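Local coordinates for LipS lipolytic enzyme (Unidentified, PDB 4FBM), which probably hydrolyses the ester bonds of lipids, as a thermostable lipase of the alpha/beta-hydrolase fold, at residues S48-L53 with K278-A283; D118-T123 with P140-G145; R154-D159 with P231-E236. All blocks are in the same frame, centred on the assembly; numbering follows the deposited sequence.

Contact 1: residues S48-L53 with K278-A283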
# COMPACT_ATOMS: atom_id res chain seq x y z
N SER A 48 -34.49 -6.95 -9.53
CA SER A 48 -35.00 -5.61 -9.37
C SER A 48 -34.00 -4.48 -9.74
O SER A 48 -32.97 -4.70 -10.36
CB SER A 48 -35.51 -5.47 -7.94
OG SER A 48 -34.59 -4.74 -7.12
N ARG A 49 -34.36 -3.26 -9.36
CA ARG A 49 -33.63 -2.04 -9.65
C ARG A 49 -32.59 -1.75 -8.60
O ARG A 49 -31.90 -0.74 -8.64
CB ARG A 49 -34.61 -0.88 -9.69
CG ARG A 49 -35.10 -0.60 -11.08
CD ARG A 49 -36.29 0.35 -11.02
NE ARG A 49 -37.05 0.46 -12.29
CZ ARG A 49 -38.28 -0.05 -12.49
NH1 ARG A 49 -38.92 -0.74 -11.52
NH2 ARG A 49 -38.87 0.14 -13.67
N ILE A 50 -32.52 -2.64 -7.62
CA ILE A 50 -31.50 -2.55 -6.59
C ILE A 50 -30.46 -3.61 -6.84
O ILE A 50 -30.80 -4.77 -6.95
CB ILE A 50 -32.12 -2.66 -5.22
CG1 ILE A 50 -33.37 -1.76 -5.23
CG2 ILE A 50 -31.11 -2.28 -4.15
CD1 ILE A 50 -33.74 -1.13 -3.92
N GLY A 51 -29.22 -3.16 -7.01
CA GLY A 51 -28.06 -3.99 -7.33
C GLY A 51 -27.12 -4.20 -6.15
O GLY A 51 -26.94 -3.35 -5.32
N VAL A 52 -26.56 -5.40 -6.08
CA VAL A 52 -25.54 -5.75 -5.10
C VAL A 52 -24.34 -6.33 -5.83
O VAL A 52 -24.45 -7.31 -6.57
CB VAL A 52 -26.05 -6.73 -3.98
CG1 VAL A 52 -25.03 -6.85 -2.84
CG2 VAL A 52 -27.36 -6.25 -3.38
N LEU A 53 -23.21 -5.69 -5.63
CA LEU A 53 -21.95 -6.25 -6.05
C LEU A 53 -21.33 -7.00 -4.84
O LEU A 53 -21.43 -6.57 -3.70
CB LEU A 53 -21.11 -5.11 -6.60
CG LEU A 53 -19.62 -5.05 -6.90
CD1 LEU A 53 -18.94 -6.40 -6.97
CD2 LEU A 53 -19.40 -4.25 -8.18
N LYS A 278 -33.39 -1.51 4.91
CA LYS A 278 -33.45 -0.29 5.75
C LYS A 278 -33.09 0.96 4.99
O LYS A 278 -33.65 2.02 5.24
CB LYS A 278 -32.59 -0.38 7.04
CG LYS A 278 -32.82 0.80 8.05
CD LYS A 278 -31.67 1.05 9.05
CE LYS A 278 -31.46 -0.14 10.05
NZ LYS A 278 -30.01 -0.43 10.42
N HIS A 279 -32.15 0.85 4.05
CA HIS A 279 -31.59 2.04 3.44
C HIS A 279 -32.05 2.34 2.01
O HIS A 279 -31.84 3.45 1.52
CB HIS A 279 -30.07 2.02 3.53
CG HIS A 279 -29.55 2.50 4.85
ND1 HIS A 279 -29.02 1.65 5.79
CD2 HIS A 279 -29.46 3.75 5.37
CE1 HIS A 279 -28.63 2.35 6.84
NE2 HIS A 279 -28.89 3.63 6.61
N SER A 280 -32.67 1.38 1.35
CA SER A 280 -33.10 1.59 -0.02
C SER A 280 -34.48 2.19 -0.05
O SER A 280 -34.69 3.23 -0.69
CB SER A 280 -33.08 0.30 -0.81
OG SER A 280 -33.92 -0.66 -0.20
N LYS A 281 -35.42 1.56 0.64
CA LYS A 281 -36.84 1.98 0.62
C LYS A 281 -37.49 1.78 -0.80
O LYS A 281 -38.65 2.13 -1.00
CB LYS A 281 -37.08 3.44 1.15
CG LYS A 281 -36.21 3.95 2.31
CD LYS A 281 -35.75 5.41 2.10
CE LYS A 281 -34.36 5.49 1.43
NZ LYS A 281 -34.13 6.64 0.48
N LEU A 282 -36.75 1.23 -1.77
CA LEU A 282 -37.31 0.83 -3.08
C LEU A 282 -37.47 -0.72 -3.13
O LEU A 282 -37.86 -1.31 -4.15
CB LEU A 282 -36.47 1.41 -4.25
CG LEU A 282 -36.79 1.23 -5.75
CD1 LEU A 282 -38.25 1.53 -6.06
CD2 LEU A 282 -35.85 2.07 -6.66
N ALA A 283 -37.19 -1.33 -1.98
CA ALA A 283 -37.41 -2.74 -1.72
C ALA A 283 -38.80 -3.03 -1.11
O ALA A 283 -39.01 -2.83 0.08
CB ALA A 283 -36.33 -3.25 -0.80
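Ile50, which carries most of the contact from the strand side, has its backbone N held by Ser48 OG at 3.0 Å. The bond is nearly straight, 167° at the hydrogen, and closes an ST turn just where strand 50-55 begins. From this fixed start the isoleucine sends one branch across: CG1 lies opposite the carbonyl carbon, beside the backbone N (chi1 -44°), and carries CD1 to the helix end. There the methyl meets two residues. Ser280 offers its methylene, with Ile50 CD1 3.5 Å from Ser280 CB, while its hydroxyl is turned back to the carbonyl of Ile276 in the preceding helical turn. Leu282 meets the methyl with the root of its side chain, Ile50 CD1 lying 3.7 Å from Leu282 CB, and the two side chains cross obliquely. Beyond them the tip of the leucine only grazes the arginine, Leu282 CD2 being 4.4 Å from Arg49 CB. What brings Leu282 into line is the end of the helix: Lys281 takes a positive phi, and the chain turns off toward the strand. Its other branch, Ile50 CG2, packs on Val119 and Phe121 of the adjacent strand. No hydrogen bond joins the two segments, so strand and helix end meet through dispersion and the exclusion of water, with the nearby hydroxyls of Ser48 and Ser280 each engaged within its own part of the chain.

Contact 2: residues D118-T123 with P140-G145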
# COMPACT_ATOMS: atom_id res chain seq x y z
N ASP A 118 -30.51 1.48 -10.34
CA ASP A 118 -30.26 2.82 -9.89
C ASP A 118 -30.01 2.91 -8.38
O ASP A 118 -29.61 3.98 -7.88
CB ASP A 118 -31.33 3.80 -10.40
CG ASP A 118 -32.76 3.33 -10.15
OD1 ASP A 118 -33.70 3.93 -10.75
OD2 ASP A 118 -32.96 2.37 -9.35
N VAL A 119 -30.21 1.82 -7.64
CA VAL A 119 -29.68 1.78 -6.28
C VAL A 119 -28.64 0.70 -6.13
O VAL A 119 -28.95 -0.47 -6.31
CB VAL A 119 -30.77 1.63 -5.20
CG1 VAL A 119 -30.14 1.68 -3.85
CG2 VAL A 119 -31.78 2.76 -5.27
N LEU A 120 -27.41 1.10 -5.78
CA LEU A 120 -26.30 0.14 -5.60
C LEU A 120 -25.80 -0.06 -4.17
O LEU A 120 -25.69 0.89 -3.38
CB LEU A 120 -25.09 0.49 -6.46
CG LEU A 120 -25.14 0.56 -7.99
CD1 LEU A 120 -23.71 0.36 -8.50
CD2 LEU A 120 -26.07 -0.45 -8.63
N PHE A 121 -25.45 -1.31 -3.89
CA PHE A 121 -24.86 -1.77 -2.63
C PHE A 121 -23.59 -2.65 -2.86
O PHE A 121 -23.56 -3.51 -3.77
CB PHE A 121 -25.92 -2.58 -1.89
CG PHE A 121 -26.88 -1.77 -1.11
CD1 PHE A 121 -28.16 -1.56 -1.58
CD2 PHE A 121 -26.52 -1.24 0.10
CE1 PHE A 121 -29.08 -0.80 -0.84
CE2 PHE A 121 -27.42 -0.48 0.86
CZ PHE A 121 -28.71 -0.26 0.38
N MET A 122 -22.55 -2.46 -2.04
CA MET A 122 -21.40 -3.36 -2.16
C MET A 122 -21.03 -4.13 -0.89
O MET A 122 -21.06 -3.62 0.23
CB MET A 122 -20.17 -2.65 -2.73
CG MET A 122 -19.04 -3.63 -3.16
SD MET A 122 -17.75 -2.83 -4.11
CE MET A 122 -16.57 -4.15 -4.38
N THR A 123 -20.68 -5.39 -1.11
CA THR A 123 -20.20 -6.25 -0.07
C THR A 123 -19.10 -7.16 -0.60
O THR A 123 -19.11 -7.61 -1.77
CB THR A 123 -21.37 -7.03 0.58
OG1 THR A 123 -21.09 -7.25 1.98
CG2 THR A 123 -21.59 -8.36 -0.12
N PRO A 140 -17.77 8.15 -4.22
CA PRO A 140 -18.46 8.64 -3.04
C PRO A 140 -20.00 8.62 -3.12
O PRO A 140 -20.66 8.19 -2.16
CB PRO A 140 -17.98 10.09 -2.95
CG PRO A 140 -16.66 10.11 -3.61
CD PRO A 140 -16.76 9.11 -4.71
N GLU A 141 -20.55 9.08 -4.25
CA GLU A 141 -22.01 9.19 -4.45
C GLU A 141 -22.71 7.93 -4.93
O GLU A 141 -23.93 7.85 -4.94
CB GLU A 141 -22.33 10.27 -5.50
CG GLU A 141 -21.99 11.72 -5.17
CD GLU A 141 -22.44 12.15 -3.77
OE1 GLU A 141 -23.51 11.68 -3.30
OE2 GLU A 141 -21.69 12.95 -3.16
N ARG A 142 -21.95 6.96 -5.39
CA ARG A 142 -22.50 5.88 -6.20
C ARG A 142 -23.22 4.80 -5.39
O ARG A 142 -24.08 4.12 -5.93
CB ARG A 142 -21.39 5.32 -7.10
CG ARG A 142 -21.78 4.19 -8.04
CD ARG A 142 -22.89 4.54 -9.02
NE ARG A 142 -24.23 4.55 -8.42
CZ ARG A 142 -25.37 4.36 -9.09
NH1 ARG A 142 -25.36 4.10 -10.40
NH2 ARG A 142 -26.52 4.42 -8.45
N PHE A 143 -22.93 4.71 -4.09
CA PHE A 143 -23.38 3.58 -3.28
C PHE A 143 -24.36 3.91 -2.16
O PHE A 143 -24.07 4.78 -1.34
CB PHE A 143 -22.14 2.90 -2.66
CG PHE A 143 -21.38 2.08 -3.62
CD1 PHE A 143 -21.78 0.77 -3.91
CD2 PHE A 143 -20.28 2.60 -4.26
CE1 PHE A 143 -21.08 0.00 -4.84
CE2 PHE A 143 -19.57 1.84 -5.19
CZ PHE A 143 -19.97 0.54 -5.47
N ALA A 144 -25.49 3.20 -2.08
CA ALA A 144 -26.41 3.42 -0.96
C ALA A 144 -25.86 2.80 0.32
O ALA A 144 -26.11 3.33 1.40
CB ALA A 144 -27.77 2.90 -1.26
N GLY A 145 -25.11 1.70 0.22
CA GLY A 145 -24.45 1.12 1.40
C GLY A 145 -23.38 0.04 1.20
O GLY A 145 -23.37 -0.73 0.22
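Leu120 and Ala144 are joined by the backbone: Ala144 N donates to Leu120 O at 2.7 Å. Two residues further along the strand, Met122 N donates to Gly145 O at 3.0 Å, so the loop end is held at two points. Between them the Phe121 ring lies against the loop. The methyl of Ala144 sits over one face, offset toward the rim, with Ala144 CB 4.0 Å from the ring centroid in a CH-pi contact, and Gly145 O lies near the ring's edge. Replacing Phe121 with a serine is likely to leave that methyl without its aromatic cover and to open a gap beside Gly145.

Phe143 lies against the face of the strand that carries Leu120 and Met122, opposite Phe121. Met122 leans on the Phe143 ring through its beta carbon, Met122 CB to Phe143 CE1 being 3.5 Å, and its extended chain continues to a sulfur that meets the ring obliquely. Arg142 bends at chi2 (59°) and chi3, which lays its guanidinium flat against the leucine, Leu120 CG standing 3.9 Å above the centre of the guanidinium plane. At the edge, Arg142 NH2 makes a weak bond to Asp118 O at 3.2 Å; the stronger partner is Glu114, in a salt bridge to NH1. Further out, helix 99-114 covers Leu120 through Met110 and Leu113, and helix 127-138 covers Phe143 through Ala135. Strand 119-125, helix 127-138 and strand 145-149 form one beta-alpha-beta crossover, the unit from which the parallel sheet of an alpha/beta hydrolase is built.

Contact 3: residues R154-D159 with P231-E236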
# COMPACT_ATOMS: atom_id res chain seq x y z
N ARG A 154 -5.10 -3.76 6.66
CA ARG A 154 -3.75 -3.78 7.22
C ARG A 154 -3.53 -5.19 7.63
O ARG A 154 -4.20 -5.67 8.51
CB ARG A 154 -3.69 -2.92 8.44
CG ARG A 154 -3.96 -1.50 8.12
CD ARG A 154 -3.93 -0.66 9.38
NE ARG A 154 -2.60 -0.65 9.96
CZ ARG A 154 -1.60 0.08 9.49
NH1 ARG A 154 -1.79 0.88 8.43
NH2 ARG A 154 -0.42 0.02 10.08
N MET A 155 -2.64 -5.88 6.94
CA MET A 155 -2.40 -7.27 7.19
C MET A 155 -1.59 -7.41 8.44
O MET A 155 -1.63 -8.42 9.13
CB MET A 155 -1.64 -7.85 6.03
CG MET A 155 -2.47 -8.11 4.85
SD MET A 155 -3.91 -9.10 5.24
CE MET A 155 -3.36 -10.75 4.82
N GLU A 156 -0.81 -6.36 8.68
CA GLU A 156 0.11 -6.26 9.79
C GLU A 156 0.95 -7.49 10.03
O GLU A 156 1.13 -7.90 11.14
CB GLU A 156 -0.57 -5.76 11.05
CG GLU A 156 -0.12 -4.34 11.36
CD GLU A 156 -1.19 -3.50 12.03
OE1 GLU A 156 -2.21 -4.06 12.45
OE2 GLU A 156 -1.01 -2.27 12.14
N SER A 157 1.48 -8.04 8.94
CA SER A 157 2.49 -9.08 8.98
C SER A 157 3.84 -8.67 8.36
O SER A 157 3.94 -8.48 7.15
CB SER A 157 1.99 -10.29 8.23
OG SER A 157 3.04 -10.81 7.48
N PRO A 158 4.90 -8.56 9.17
CA PRO A 158 6.20 -8.31 8.59
C PRO A 158 6.62 -9.33 7.54
O PRO A 158 7.26 -8.95 6.59
CB PRO A 158 7.13 -8.38 9.78
CG PRO A 158 6.34 -7.90 10.86
CD PRO A 158 4.95 -8.37 10.63
N ASP A 159 6.29 -10.60 7.73
CA ASP A 159 6.80 -11.66 6.84
C ASP A 159 6.23 -11.54 5.44
O ASP A 159 6.91 -11.86 4.47
CB ASP A 159 6.56 -13.09 7.37
CG ASP A 159 7.34 -13.39 8.68
OD1 ASP A 159 8.36 -14.14 8.63
OD2 ASP A 159 6.92 -12.86 9.75
N PRO A 231 -6.02 -9.36 10.92
CA PRO A 231 -6.13 -8.90 12.29
C PRO A 231 -7.50 -8.31 12.56
O PRO A 231 -7.94 -7.44 11.83
CB PRO A 231 -5.10 -7.78 12.37
CG PRO A 231 -4.12 -8.12 11.38
CD PRO A 231 -4.83 -8.82 10.26
N PRO A 232 -8.17 -8.76 13.64
CA PRO A 232 -9.54 -8.35 13.79
C PRO A 232 -9.67 -6.90 14.23
O PRO A 232 -10.78 -6.37 14.25
CB PRO A 232 -10.07 -9.30 14.87
CG PRO A 232 -9.10 -10.43 14.91
CD PRO A 232 -7.80 -9.76 14.65
N HIS A 233 -8.56 -6.23 14.55
CA HIS A 233 -8.71 -4.83 14.94
C HIS A 233 -8.99 -3.96 13.70
O HIS A 233 -9.19 -2.75 13.82
CB HIS A 233 -7.50 -4.33 15.72
CG HIS A 233 -6.44 -3.78 14.84
ND1 HIS A 233 -6.37 -2.45 14.50
CD2 HIS A 233 -5.42 -4.39 14.19
CE1 HIS A 233 -5.34 -2.25 13.70
NE2 HIS A 233 -4.75 -3.41 13.49
N ASN A 234 -9.00 -4.58 12.52
CA ASN A 234 -9.30 -3.87 11.28
C ASN A 234 -10.69 -3.23 11.31
O ASN A 234 -10.85 -2.10 10.87
CB ASN A 234 -9.12 -4.77 10.05
CG ASN A 234 -7.78 -4.56 9.36
OD1 ASN A 234 -7.53 -3.54 8.72
ND2 ASN A 234 -6.90 -5.53 9.48
N GLY A 235 -11.68 -3.94 11.86
CA GLY A 235 -13.01 -3.38 12.05
C GLY A 235 -12.94 -2.04 12.76
O GLY A 235 -13.39 -1.02 12.26
N GLU A 236 -12.32 -2.05 13.93
CA GLU A 236 -12.17 -0.83 14.69
C GLU A 236 -11.52 0.23 13.82
O GLU A 236 -11.96 1.37 13.80
CB GLU A 236 -11.31 -1.10 15.93
CG GLU A 236 -11.59 -0.13 17.08
CD GLU A 236 -12.42 -0.79 18.19
OE1 GLU A 236 -12.17 -2.00 18.44
OE2 GLU A 236 -13.28 -0.10 18.81
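Arg154 meets Asn234 through its backbone, and the amide side chain of Asn234 meets both backbone polar atoms of the arginine. Asn234 ND2 donates to Arg154 O at 2.9 Å in a nearly straight bond, while Arg154 N makes a weak bond back to Asn234 OD1 at 3.2 Å. The amide is held in turn from its own side, since Asn234 ND2 also donates to Pro231 O at 3.2 Å, on a lone pair in the carbonyl plane. The guanidinium of Arg154 folds back at chi3 (65°) and grips Glu156 side-on: Arg154 NE and Arg154 NH2 each lie 3.1 Å from Glu156 OE2, both from the same face of the carboxylate. It also forms salt bridges with Glu209 of its own chain and with Glu209 of the second subunit, an interface cluster in which the two Arg154 guanidiniums come close among the Glu209 carboxylates.

The CB of Met155 points away from residues 231-236, and its side chain packs on Met210 of the second subunit, but Met155 O rests 3.4 Å from Pro231 CG. Glu156 then reaches across. Its other oxygen, OE1, accepts from His233 NE2 at 2.8 Å through the syn lone pair, with carboxylate and imidazole only 20° from coplanar. The carboxylate is shared between arginine and histidine, which would probably steady its charge. Past the contact, Ser157 is the N-cap of helix 158-161, its OG accepting from Leu160 N. The contact therefore ties the loop that follows strand 145-149 to the start of helix 233-239, which follows strand 219-224, the next strand in the sheet.

Overall arrangement
Contacts 1 and 2 share the parallel sheet: their centres are about 9 Å apart, and strands 50-55 and 119-125 run side by side, with Gly51 N 2.8 Å from Val119 O, a probable hydrogen bond. Contact 3 lies on the opposite side of the chain's centre from contact 1, about 32 Å from it and about 26 Å from contact 2, centre to centre. Along the chain, contacts 2 and 3 follow one another inside the long loop that contact 1 closes. The probable nucleophile elbow lies at the end of strand 119-125, which contact 2 joins to the start of strand 145-149; in contact 3 Pro231 lies near, without touching, the presumed Ser-His-Asp triad, and Met155 near the elbow.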